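Local coordinates for protein 6-carboxyhexanoate-coa ligase (Bacillus subtilis, PDB 5FLL) that belongs to the 6-carboxyhexanoate--CoA ligase family and binds pimeloyl-AMP, with magnesium and pyrophosphate close by, beside a mixed beta-sheet, at residues V189-W194 and G226-F231. Numbering follows the deposited sequence.
With WAQ (pimeloyl-AMP), chain C.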
ATOM      1  N   VAL A 189      25.894  -6.695  17.674  1.00 28.28           N
ATOM      2  CA  VAL A 189      26.802  -6.177  18.694  1.00 29.16           C
ATOM      3  C   VAL A 189      26.543  -4.692  18.975  1.00 28.35           C
ATOM      4  O   VAL A 189      26.649  -4.248  20.115  1.00 27.88           O
ATOM      5  CB  VAL A 189      28.286  -6.343  18.285  1.00 32.68           C
ATOM      6  CG1 VAL A 189      29.206  -5.747  19.342  1.00 34.93           C
ATOM      7  CG2 VAL A 189      28.648  -7.823  18.095  1.00 36.80           C
ATOM      8  N   ALA A 190      26.216  -3.935  17.928  1.00 26.15           N
ATOM      9  CA  ALA A 190      25.953  -2.529  18.063  1.00 25.24           C
ATOM     10  C   ALA A 190      25.256  -1.964  16.839  1.00 27.03           C
ATOM     11  O   ALA A 190      25.305  -2.555  15.730  1.00 25.13           O
ATOM     12  CB  ALA A 190      27.242  -1.785  18.309  1.00 26.93           C
ATOM     13  N   GLU A 191      24.610  -0.800  17.055  1.00 27.30           N
ATOM     14  CA  GLU A 191      23.988  -0.034  16.015  1.00 24.74           C
ATOM     15  C   GLU A 191      24.533   1.396  16.017  1.00 27.55           C
ATOM     16  O   GLU A 191      24.760   1.990  17.083  1.00 27.28           O
ATOM     17  CB  GLU A 191      22.468  -0.002  16.209  1.00 25.01           C
ATOM     18  CG  GLU A 191      21.816   0.979  15.231  1.00 26.48           C
ATOM     19  CD  GLU A 191      20.312   1.067  15.351  1.00 28.86           C
ATOM     20  OE1 GLU A 191      19.766   0.593  16.361  1.00 28.16           O
ATOM     21  OE2 GLU A 191      19.685   1.665  14.447  1.00 28.04           O
ATOM     22  N   LEU A 192      24.741   1.962  14.827  1.00 26.44           N
ATOM     23  CA  LEU A 192      25.028   3.386  14.701  1.00 26.02           C
ATOM     24  C   LEU A 192      23.968   4.082  13.848  1.00 26.74           C
ATOM     25  O   LEU A 192      23.600   3.591  12.782  1.00 30.59           O
ATOM     26  CB  LEU A 192      26.380   3.588  14.093  1.00 27.43           C
ATOM     27  CG  LEU A 192      26.784   4.955  13.558  1.00 29.93           C
ATOM     28  CD1 LEU A 192      27.055   5.936  14.704  1.00 31.68           C
ATOM     29  CD2 LEU A 192      28.011   4.753  12.690  1.00 30.81           C
ATOM     30  N   CYS A 193      23.461   5.214  14.325  1.00 25.85           N
ATOM     31  CA  CYS A 193      22.320   5.853  13.701  1.00 25.73           C
ATOM     32  C   CYS A 193      22.344   7.375  13.794  1.00 26.25           C
ATOM     33  O   CYS A 193      22.572   7.947  14.865  1.00 23.89           O
ATOM     34  CB  CYS A 193      21.054   5.403  14.381  1.00 25.73           C
ATOM     35  SG  CYS A 193      19.636   6.403  13.889  1.00 27.02           S
ATOM     36  N   TRP A 194      22.079   8.025  12.669  1.00 25.57           N
ATOM     37  CA  TRP A 194      21.521   9.350  12.713  1.00 24.93           C
ATOM     38  C   TRP A 194      20.575   9.552  11.536  1.00 26.00           C
ATOM     39  O   TRP A 194      20.558   8.780  10.570  1.00 24.61           O
ATOM     40  CB  TRP A 194      22.622  10.420  12.789  1.00 26.22           C
ATOM     41  CG  TRP A 194      23.560  10.532  11.615  1.00 26.84           C
ATOM     42  CD1 TRP A 194      23.418  11.337  10.552  1.00 30.01           C
ATOM     43  CD2 TRP A 194      24.822   9.876  11.444  1.00 28.03           C
ATOM     44  NE1 TRP A 194      24.481  11.221   9.702  1.00 29.85           N
ATOM     45  CE2 TRP A 194      25.373  10.341  10.235  1.00 28.99           C
ATOM     46  CE3 TRP A 194      25.527   8.914  12.179  1.00 26.57           C
ATOM     47  CZ2 TRP A 194      26.580   9.867   9.728  1.00 28.99           C
ATOM     48  CZ3 TRP A 194      26.727   8.471  11.693  1.00 27.28           C
ATOM     49  CH2 TRP A 194      27.255   8.957  10.487  1.00 29.01           C
ATOM     50  N   GLY A 226      22.137  10.455   6.135  1.00 37.36           N
ATOM     51  CA  GLY A 226      21.881   9.763   7.396  1.00 35.59           C
ATOM     52  C   GLY A 226      22.725   8.494   7.498  1.00 33.05           C
ATOM     53  O   GLY A 226      23.556   8.229   6.638  1.00 30.69           O
ATOM     54  N   CYS A 227      22.505   7.717   8.556  1.00 29.85           N
ATOM     55  CA  CYS A 227      23.234   6.486   8.755  1.00 29.76           C
ATOM     56  C   CYS A 227      22.417   5.495   9.570  1.00 28.22           C
ATOM     57  O   CYS A 227      21.867   5.831  10.618  1.00 26.92           O
ATOM     58  CB  CYS A 227      24.548   6.781   9.474  1.00 31.01           C
ATOM     59  SG  CYS A 227      25.544   5.322   9.889  1.00 31.50           S
ATOM     60  N   ARG A 228      22.382   4.252   9.112  1.00 30.05           N
ATOM     61  CA  ARG A 228      21.833   3.163   9.915  1.00 28.05           C
ATOM     62  C   ARG A 228      22.638   1.918   9.592  1.00 29.83           C
ATOM     63  O   ARG A 228      22.431   1.283   8.549  1.00 29.42           O
ATOM     64  CB  ARG A 228      20.346   2.946   9.586  1.00 27.15           C
ATOM     65  CG  ARG A 228      19.464   2.525  10.744  1.00 25.81           C
ATOM     66  CD  ARG A 228      19.430   3.639  11.750  1.00 28.25           C
ATOM     67  NE  ARG A 228      18.543   3.465  12.893  1.00 26.44           N
ATOM     68  CZ  ARG A 228      17.368   4.060  13.013  1.00 25.32           C
ATOM     69  NH1 ARG A 228      16.871   4.797  12.016  1.00 25.02           N
ATOM     70  NH2 ARG A 228      16.692   3.924  14.140  1.00 25.06           N
ATOM     71  N   VAL A 229      23.543   1.564  10.506  1.00 29.12           N
ATOM     72  CA  VAL A 229      24.439   0.432  10.340  1.00 27.44           C
ATOM     73  C   VAL A 229      24.275  -0.472  11.561  1.00 30.51           C
ATOM     74  O   VAL A 229      24.309   0.018  12.712  1.00 30.49           O
ATOM     75  CB  VAL A 229      25.913   0.890  10.272  1.00 28.35           C
ATOM     76  CG1 VAL A 229      26.834  -0.290  10.057  1.00 29.40           C
ATOM     77  CG2 VAL A 229      26.104   1.875   9.133  1.00 30.74           C
ATOM     78  N   PHE A 230      24.079  -1.778  11.300  1.00 28.22           N
ATOM     79  CA  PHE A 230      24.071  -2.797  12.337  1.00 27.62           C
ATOM     80  C   PHE A 230      25.354  -3.578  12.221  1.00 27.13           C
ATOM     81  O   PHE A 230      25.633  -4.155  11.181  1.00 27.35           O
ATOM     82  CB  PHE A 230      22.886  -3.765  12.178  1.00 27.29           C
ATOM     83  CG  PHE A 230      21.537  -3.095  12.129  1.00 26.78           C
ATOM     84  CD1 PHE A 230      21.357  -1.842  12.646  1.00 26.47           C
ATOM     85  CD2 PHE A 230      20.455  -3.744  11.591  1.00 26.24           C
ATOM     86  CE1 PHE A 230      20.123  -1.246  12.603  1.00 28.01           C
ATOM     87  CE2 PHE A 230      19.217  -3.160  11.556  1.00 27.20           C
ATOM     88  CZ  PHE A 230      19.047  -1.894  12.041  1.00 27.35           C
ATOM     89  N   PHE A 231      26.131  -3.599  13.295  1.00 26.89           N
ATOM     90  CA  PHE A 231      27.360  -4.352  13.309  1.00 27.93           C
ATOM     91  C   PHE A 231      27.046  -5.748  13.838  1.00 28.67           C
ATOM     92  O   PHE A 231      26.582  -5.912  14.973  1.00 25.83           O
ATOM     93  CB  PHE A 231      28.406  -3.684  14.202  1.00 29.42           C
ATOM     94  CG  PHE A 231      28.883  -2.339  13.702  1.00 30.91           C
ATOM     95  CD1 PHE A 231      28.229  -1.175  14.078  1.00 32.21           C
ATOM     96  CD2 PHE A 231      30.025  -2.238  12.914  1.00 34.15           C
ATOM     97  CE1 PHE A 231      28.648   0.065  13.612  1.00 33.24           C
ATOM     98  CE2 PHE A 231      30.467  -1.011  12.466  1.00 35.05           C
ATOM     99  CZ  PHE A 231      29.780   0.144  12.813  1.00 35.08           C
TER
HETATM  100  N1  WAQ C 700      14.704  -0.456   9.436  1.00 30.04           N
HETATM  101  C2  WAQ C 700      15.991  -0.298   8.926  1.00 26.97           C
HETATM  102  N3  WAQ C 700      16.504   0.981   8.748  1.00 28.67           N
HETATM  103  C4  WAQ C 700      15.715   2.040   9.046  1.00 31.62           C
HETATM  104  C5  WAQ C 700      14.479   1.877   9.548  1.00 31.40           C
HETATM  105  C6  WAQ C 700      13.985   0.637   9.722  1.00 33.68           C
HETATM  106  N6  WAQ C 700      12.750   0.532  10.196  1.00 30.95           N
HETATM  107  N7  WAQ C 700      13.964   3.089   9.781  1.00 31.38           N
HETATM  108  C8  WAQ C 700      14.851   4.001   9.420  1.00 31.22           C
HETATM  109  N9  WAQ C 700      15.945   3.346   8.975  1.00 30.81           N
HETATM  110  C1' WAQ C 700      17.180   3.911   8.424  1.00 24.54           C
HETATM  111  C2' WAQ C 700      16.851   4.476   7.068  1.00 27.27           C
HETATM  112  O2' WAQ C 700      17.981   4.448   6.241  1.00 24.32           O
HETATM  113  C3' WAQ C 700      16.536   5.935   7.395  1.00 32.14           C
HETATM  114  O3' WAQ C 700      16.631   6.756   6.235  1.00 30.46           O
HETATM  115  C4' WAQ C 700      17.647   6.214   8.352  1.00 30.14           C
HETATM  116  O4' WAQ C 700      17.740   5.001   9.159  1.00 28.34           O
HETATM  117  C5' WAQ C 700      17.251   7.346   9.294  1.00 32.36           C
HETATM  118  O5' WAQ C 700      15.921   7.156   9.574  1.00 34.29           O
HETATM  119  OAB WAQ C 700      16.409  11.748  19.758  1.00 29.34           O
HETATM  120  OAC WAQ C 700      14.900   9.800  13.164  1.00 34.69           O
HETATM  121  OAD WAQ C 700      15.123   9.609   9.810  1.00 36.95           O
HETATM  122  OAE WAQ C 700      16.626   9.714  20.773  1.00 30.57           O
HETATM  123  OAH WAQ C 700      13.790   7.638  10.922  1.00 36.73           O
HETATM  124  CAK WAQ C 700      17.637   9.060  16.425  1.00 35.73           C
HETATM  125  CAL WAQ C 700      17.569   9.979  17.682  1.00 39.79           C
HETATM  126  CAM WAQ C 700      16.728   9.572  15.319  1.00 33.22           C
HETATM  127  CAN WAQ C 700      16.249   9.819  18.393  1.00 35.91           C
HETATM  128  CAO WAQ C 700      17.046   8.888  14.002  1.00 32.17           C
HETATM  129  OAU WAQ C 700      16.120   8.335  11.842  1.00 34.49           O
HETATM  130  CAW WAQ C 700      16.465  10.479  19.754  1.00 41.46           C
HETATM  131  CAX WAQ C 700      15.877   9.049  12.982  1.00 40.46           C
HETATM  132  PBG WAQ C 700      15.146   8.178  10.587  1.00 33.30           P
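The binding site for pimeloyl-AMP is lined in part by two neighbouring antiparallel strands, on which Glu191 and Cys193 of one strand meet Arg228 of the other. Arg228 NE donates to Glu191 OE2 at 2.6 Å, a salt bridge with the carboxylate and guanidinium planes only 21° apart. Cys193 SG lies over one face of the guanidinium, 3.3 Å from Arg228 NE, while Arg228 NH1 reaches the ligand ribose oxygen O4' at 3.0 Å. The arginine chain bends at chi2 (65°) toward strand 189-194, bringing NE to Glu191 and Cys193, with CB and CG against the ribose. Tyr204 OH, from the adjoining strand 203-207, bonds Arg228 NH2, so three partners fix the rotation of the guanidinium. Glu191 OE2 also touches the rim of the Phe230 ring through CE1, the carboxylate standing almost perpendicular to the ring.

Both strands belong to the mixed sheet, and a classic beta bulge, Val189 and Ala190 both facing Phe231, lies at one end of the pairing: Val189 N binds Phe231 O, and Phe231 N binds Ala190 O at 2.8 Å. On the face of Leu192, Trp194 and Cys227, Cys227 CB sits over the six-membered ring of Trp194 in a CH-pi contact, 3.4 Å from its centroid, and Cys227 SG touches Leu192 CD2 at 3.8 Å. Helices 89-103 and 107-116 pack on this apolar side; helix 170-184 covers Glu191 and Phe230.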